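Local coordinates for protein geranylgeranyl pyrophosphate synthase (Corynebacterium glutamicum, PDB 3LK5) that probably joins allylic and homoallylic isoprenoid diphosphates in a magnesium-dependent prenyl transfer that builds longer prenyl diphosphates, at residues 239-244 against 349-354; 246-251 against 345-350. All coordinates share one frame; numbering follows the deposited sequence.

Interaction 1 of 2, residues 239-244 against 349-354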
loop_
_atom_site.group_PDB
_atom_site.type_symbol
_atom_site.label_atom_id
_atom_site.label_comp_id
_atom_site.label_asym_id
_atom_site.label_seq_id
_atom_site.Cartn_x
_atom_site.Cartn_y
_atom_site.Cartn_z
ATOM N N ILE A 239 24.504 12.827 -7.867
ATOM C CA ILE A 239 23.430 11.836 -7.925
ATOM C C ILE A 239 23.767 10.724 -8.943
ATOM O O ILE A 239 23.491 9.539 -8.717
ATOM C CB ILE A 239 22.070 12.519 -8.257
ATOM C CG1 ILE A 239 21.589 13.310 -7.025
ATOM C CG2 ILE A 239 21.030 11.461 -8.637
ATOM C CD1 ILE A 239 20.283 14.159 -7.240
ATOM N N ASP A 240 24.350 11.109 -10.080
ATOM C CA ASP A 240 24.711 10.099 -11.084
ATOM C C ASP A 240 25.723 9.081 -10.548
ATOM O O ASP A 240 25.576 7.849 -10.748
ATOM C CB ASP A 240 25.257 10.785 -12.354
ATOM C CG ASP A 240 25.115 9.912 -13.563
ATOM O OD1 ASP A 240 26.145 9.419 -14.061
ATOM O OD2 ASP A 240 23.965 9.675 -13.992
ATOM N N ALA A 241 26.753 9.583 -9.866
ATOM C CA ALA A 241 27.768 8.698 -9.278
ATOM C C ALA A 241 27.181 7.753 -8.244
ATOM O O ALA A 241 27.503 6.559 -8.242
ATOM C CB ALA A 241 28.898 9.489 -8.687
ATOM N N LEU A 242 26.306 8.289 -7.363
ATOM C CA LEU A 242 25.632 7.472 -6.349
ATOM C C LEU A 242 24.704 6.402 -6.939
ATOM O O LEU A 242 24.633 5.242 -6.448
ATOM C CB LEU A 242 24.834 8.392 -5.403
ATOM C CG LEU A 242 25.691 9.394 -4.621
ATOM C CD1 LEU A 242 24.764 10.267 -3.706
ATOM C CD2 LEU A 242 26.798 8.709 -3.800
ATOM N N LEU A 243 23.979 6.779 -7.993
ATOM C CA LEU A 243 23.060 5.855 -8.641
ATOM C C LEU A 243 23.825 4.720 -9.321
ATOM O O LEU A 243 23.353 3.585 -9.302
ATOM C CB LEU A 243 22.138 6.566 -9.667
ATOM C CG LEU A 243 20.938 7.331 -9.077
ATOM C CD1 LEU A 243 20.277 8.225 -10.194
ATOM C CD2 LEU A 243 19.912 6.378 -8.443
ATOM N N HIS A 244 24.983 5.028 -9.896
ATOM C CA HIS A 244 25.820 3.972 -10.509
ATOM C C HIS A 244 26.383 3.047 -9.446
ATOM O O HIS A 244 26.351 1.830 -9.586
ATOM C CB HIS A 244 26.969 4.582 -11.303
ATOM C CG HIS A 244 26.595 5.055 -12.669
ATOM N ND1 HIS A 244 26.206 4.193 -13.672
ATOM C CD2 HIS A 244 26.656 6.286 -13.236
ATOM C CE1 HIS A 244 25.992 4.880 -14.785
ATOM N NE2 HIS A 244 26.267 6.152 -14.553
ATOM N N ASP A 349 34.754 7.603 -6.983
ATOM C CA ASP A 349 35.913 8.463 -7.238
ATOM C C ASP A 349 35.613 9.478 -8.314
ATOM O O ASP A 349 36.466 10.306 -8.639
ATOM C CB ASP A 349 37.117 7.636 -7.704
ATOM C CG ASP A 349 37.485 6.538 -6.738
ATOM O OD1 ASP A 349 37.400 6.763 -5.517
ATOM O OD2 ASP A 349 37.863 5.438 -7.209
ATOM N N ASP A 350 34.409 9.404 -8.873
ATOM C CA ASP A 350 34.051 10.219 -10.041
ATOM C C ASP A 350 33.535 11.615 -9.696
ATOM O O ASP A 350 33.335 12.432 -10.581
ATOM C CB ASP A 350 33.042 9.472 -10.927
ATOM C CG ASP A 350 33.705 8.375 -11.754
ATOM O OD1 ASP A 350 34.951 8.318 -11.817
ATOM O OD2 ASP A 350 32.986 7.562 -12.345
ATOM N N VAL A 351 33.314 11.868 -8.408
ATOM C CA VAL A 351 32.828 13.160 -7.956
ATOM C C VAL A 351 33.429 13.388 -6.577
ATOM O O VAL A 351 33.931 12.447 -5.958
ATOM C CB VAL A 351 31.256 13.185 -7.915
ATOM C CG1 VAL A 351 30.732 12.123 -6.965
ATOM C CG2 VAL A 351 30.733 14.567 -7.531
ATOM N N ASP A 352 33.393 14.626 -6.100
ATOM C CA ASP A 352 33.910 14.908 -4.783
ATOM C C ASP A 352 32.882 14.550 -3.712
ATOM O O ASP A 352 31.738 15.010 -3.758
ATOM C CB ASP A 352 34.360 16.369 -4.651
ATOM C CG ASP A 352 34.977 16.660 -3.287
ATOM O OD1 ASP A 352 35.842 15.862 -2.832
ATOM O OD2 ASP A 352 34.584 17.669 -2.659
ATOM N N ILE A 353 33.308 13.726 -2.760
ATOM C CA ILE A 353 32.472 13.296 -1.620
ATOM C C ILE A 353 33.339 13.472 -0.365
ATOM O O ILE A 353 34.530 13.165 -0.420
ATOM C CB ILE A 353 32.082 11.806 -1.801
ATOM C CG1 ILE A 353 31.005 11.673 -2.869
ATOM C CG2 ILE A 353 31.581 11.175 -0.497
ATOM C CD1 ILE A 353 30.865 10.263 -3.391
ATOM N N PRO A 354 32.768 13.964 0.763
ATOM C CA PRO A 354 33.642 14.112 1.947
ATOM C C PRO A 354 34.359 12.790 2.215
ATOM O O PRO A 354 33.760 11.710 2.003
ATOM C CB PRO A 354 32.664 14.429 3.087
ATOM C CG PRO A 354 31.456 15.015 2.408
ATOM C CD PRO A 354 31.363 14.337 1.053
#

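Interaction 2 of 2, residues 246-251 against 345-350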
loop_
_atom_site.group_PDB
_atom_site.type_symbol
_atom_site.label_atom_id
_atom_site.label_comp_id
_atom_site.label_asym_id
_atom_site.label_seq_id
_atom_site.Cartn_x
_atom_site.Cartn_y
_atom_site.Cartn_z
ATOM N N GLY A 246 24.984 2.503 -6.591
ATOM C CA GLY A 246 23.871 1.729 -6.041
ATOM C C GLY A 246 23.477 0.598 -6.991
ATOM O O GLY A 246 23.052 -0.478 -6.543
ATOM N N HIS A 247 23.538 0.862 -8.293
ATOM C CA HIS A 247 23.158 -0.154 -9.286
ATOM C C HIS A 247 24.126 -1.363 -9.169
ATOM O O HIS A 247 23.676 -2.511 -8.990
ATOM C CB HIS A 247 23.213 0.430 -10.708
ATOM C CG HIS A 247 23.146 -0.593 -11.809
ATOM N ND1 HIS A 247 24.264 -1.243 -12.307
ATOM C CD2 HIS A 247 22.097 -1.031 -12.552
ATOM C CE1 HIS A 247 23.899 -2.067 -13.279
ATOM N NE2 HIS A 247 22.591 -1.957 -13.449
ATOM N N ASP A 248 25.423 -1.071 -9.211
ATOM C CA ASP A 248 26.464 -2.127 -9.157
ATOM C C ASP A 248 26.523 -2.853 -7.814
ATOM O O ASP A 248 26.460 -4.081 -7.757
ATOM C CB ASP A 248 27.828 -1.553 -9.493
ATOM C CG ASP A 248 27.942 -1.116 -10.934
ATOM O OD1 ASP A 248 27.004 -1.323 -11.740
ATOM O OD2 ASP A 248 28.983 -0.554 -11.272
ATOM N N ILE A 249 26.607 -2.095 -6.722
ATOM C CA ILE A 249 26.633 -2.711 -5.410
ATOM C C ILE A 249 25.295 -3.422 -5.080
ATOM O O ILE A 249 25.290 -4.470 -4.435
ATOM C CB ILE A 249 27.051 -1.668 -4.302
ATOM C CG1 ILE A 249 28.403 -0.999 -4.658
ATOM C CG2 ILE A 249 27.092 -2.351 -2.899
ATOM C CD1 ILE A 249 29.584 -2.043 -5.053
ATOM N N GLY A 250 24.164 -2.852 -5.507
ATOM C CA GLY A 250 22.866 -3.482 -5.207
ATOM C C GLY A 250 22.711 -4.843 -5.881
ATOM O O GLY A 250 22.156 -5.798 -5.274
ATOM N N ILE A 251 23.151 -4.928 -7.144
ATOM C CA ILE A 251 23.105 -6.229 -7.846
ATOM C C ILE A 251 24.061 -7.211 -7.129
ATOM O O ILE A 251 23.674 -8.344 -6.832
ATOM C CB ILE A 251 23.434 -6.112 -9.366
ATOM C CG1 ILE A 251 22.287 -5.365 -10.101
ATOM C CG2 ILE A 251 23.656 -7.530 -10.018
ATOM C CD1 ILE A 251 22.720 -4.828 -11.441
ATOM N N LEU A 345 32.495 0.618 -6.560
ATOM C CA LEU A 345 33.393 1.456 -5.770
ATOM C C LEU A 345 34.050 2.557 -6.594
ATOM O O LEU A 345 34.177 3.701 -6.128
ATOM C CB LEU A 345 34.468 0.611 -5.095
ATOM C CG LEU A 345 34.016 -0.367 -4.019
ATOM C CD1 LEU A 345 35.217 -1.174 -3.576
ATOM C CD2 LEU A 345 33.419 0.406 -2.851
ATOM N N ALA A 346 34.433 2.212 -7.833
ATOM C CA ALA A 346 35.112 3.158 -8.735
ATOM C C ALA A 346 34.253 4.372 -9.021
ATOM O O ALA A 346 34.763 5.488 -9.131
ATOM C CB ALA A 346 35.516 2.474 -10.068
ATOM N N HIS A 347 32.939 4.153 -9.125
ATOM C CA HIS A 347 31.991 5.253 -9.283
ATOM C C HIS A 347 32.073 6.350 -8.214
ATOM O O HIS A 347 31.842 7.512 -8.523
ATOM C CB HIS A 347 30.558 4.734 -9.454
ATOM C CG HIS A 347 30.315 4.124 -10.793
ATOM N ND1 HIS A 347 30.272 4.873 -11.950
ATOM C CD2 HIS A 347 30.086 2.844 -11.163
ATOM C CE1 HIS A 347 30.036 4.078 -12.978
ATOM N NE2 HIS A 347 29.915 2.839 -12.529
ATOM N N LEU A 348 32.443 6.001 -6.994
ATOM C CA LEU A 348 32.624 7.004 -5.938
ATOM C C LEU A 348 33.795 7.977 -6.141
ATOM O O LEU A 348 33.824 9.045 -5.525
ATOM C CB LEU A 348 32.796 6.328 -4.578
ATOM C CG LEU A 348 31.664 5.422 -4.135
ATOM C CD1 LEU A 348 32.089 4.741 -2.823
ATOM C CD2 LEU A 348 30.382 6.238 -3.968
ATOM N N ASP A 349 34.754 7.603 -6.983
ATOM C CA ASP A 349 35.913 8.463 -7.238
ATOM C C ASP A 349 35.613 9.478 -8.314
ATOM O O ASP A 349 36.466 10.306 -8.639
ATOM C CB ASP A 349 37.117 7.636 -7.704
ATOM C CG ASP A 349 37.485 6.538 -6.738
ATOM O OD1 ASP A 349 37.400 6.763 -5.517
ATOM O OD2 ASP A 349 37.863 5.438 -7.209
ATOM N N ASP A 350 34.409 9.404 -8.873
ATOM C CA ASP A 350 34.051 10.219 -10.041
ATOM C C ASP A 350 33.535 11.615 -9.696
ATOM O O ASP A 350 33.335 12.432 -10.581
ATOM C CB ASP A 350 33.042 9.472 -10.927
ATOM C CG ASP A 350 33.705 8.375 -11.754
ATOM O OD1 ASP A 350 34.951 8.318 -11.817
ATOM O OD2 ASP A 350 32.986 7.562 -12.345
HETATM O O HOH W 1 29.336 0.500 -13.781
#

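Interaction 1 of 2, residues 239-244 against 349-354
Ala241 lays its methyl group against one branch of Val351, CB to CG1 at 3.6 Å, and this is the tightest touch between helix segment 239-244 and the loop segment 349-354. The CA atoms of Ala241 and Asp350 lie 6.5 Å apart, the nearest pair of the two backbones, so the loop runs close to the helix where the helix carries a small residue. The valine torsion decides which methyl does the work: with CG1 set between the backbone N and the carbonyl carbon (chi1 60°), that branch faces Ala241, while CG2 stands opposite the backbone N. Two residues on, Ile353 extends its chain (chi2 163°) and brings CD1 to 4.4 Å from CD2 of Leu242, a looser end-to-end approach of two methyl groups. No hydrogen bond crosses between the segments and both close contacts are carbon to carbon, so the 122 Å² contact, both sides summed, is essentially apolar. Leu238, one residue before the helical segment, also receives Val351 and Ile353, while Leu242 rests in addition on Ala229 of helix 205-231. Away from the annotated magnesium sites, a loop between two helices packs on the side of a third in the all-helical polyprenyl synthetase fold: the link between helices 329-347 and 355-369 packs against the first turns of helix 236-263.

Interaction 2 of 2, residues 246-251 against 345-350
The imidazole of His347 takes OD2 of Asp248 at its edge, near the ring plane, at 3.6 Å from CD2, while the ring of His244 stacks against it. Carboxylate and ring planes stand 57° apart, and no direct hydrogen bond joins the two groups. A water completes the link: it donates to Asp248 OD2 over 2.7 Å and lies 2.7 Å from His347 NE2, also at the ring edge. The second ring, that of His247, has CD1 of Ile251 over one face, 3.4 Å above the plane and toward the rim. His247 ND1 donates to Asp248 OD1 over 2.8 Å, with an N-H...O angle of 162°, in the plane of the imidazole, reaching OD1 on its anti side, 22° out of the carboxylate plane. Beside this polar patch, Ile249 CD1 comes 4.2 Å from Leu345 N, and both side chains rest on Ala365 of helix 355-369. The chemistry implies that helices 236-263 and 329-347 are joined here by a buried carboxylate whose probable negative charge is met by hydrogen bonds from His247 and a water, with Ser343 OG also bonded to OD2, and might favour protonation of a neighbouring histidine.

How the interactions relate
Both interactions fasten the C-terminal part of the chain to helix 236-263, and their centres are 8 Å apart on the same side of the chain's centre. Interaction 1 uses the start of that helix and the loop beyond helix 329-347; interaction 2 lies roughly two turns further along, against the end of helix 329-347 itself. Interaction 1 is buried, with three of four touching residues inside; interaction 2 is partly buried, with two of four. The loop contact is purely apolar, whereas the helix contact adds a water-mediated carboxylate-imidazole link. They meet directly, since Ala241 CB lies 3.6 Å from His347 O.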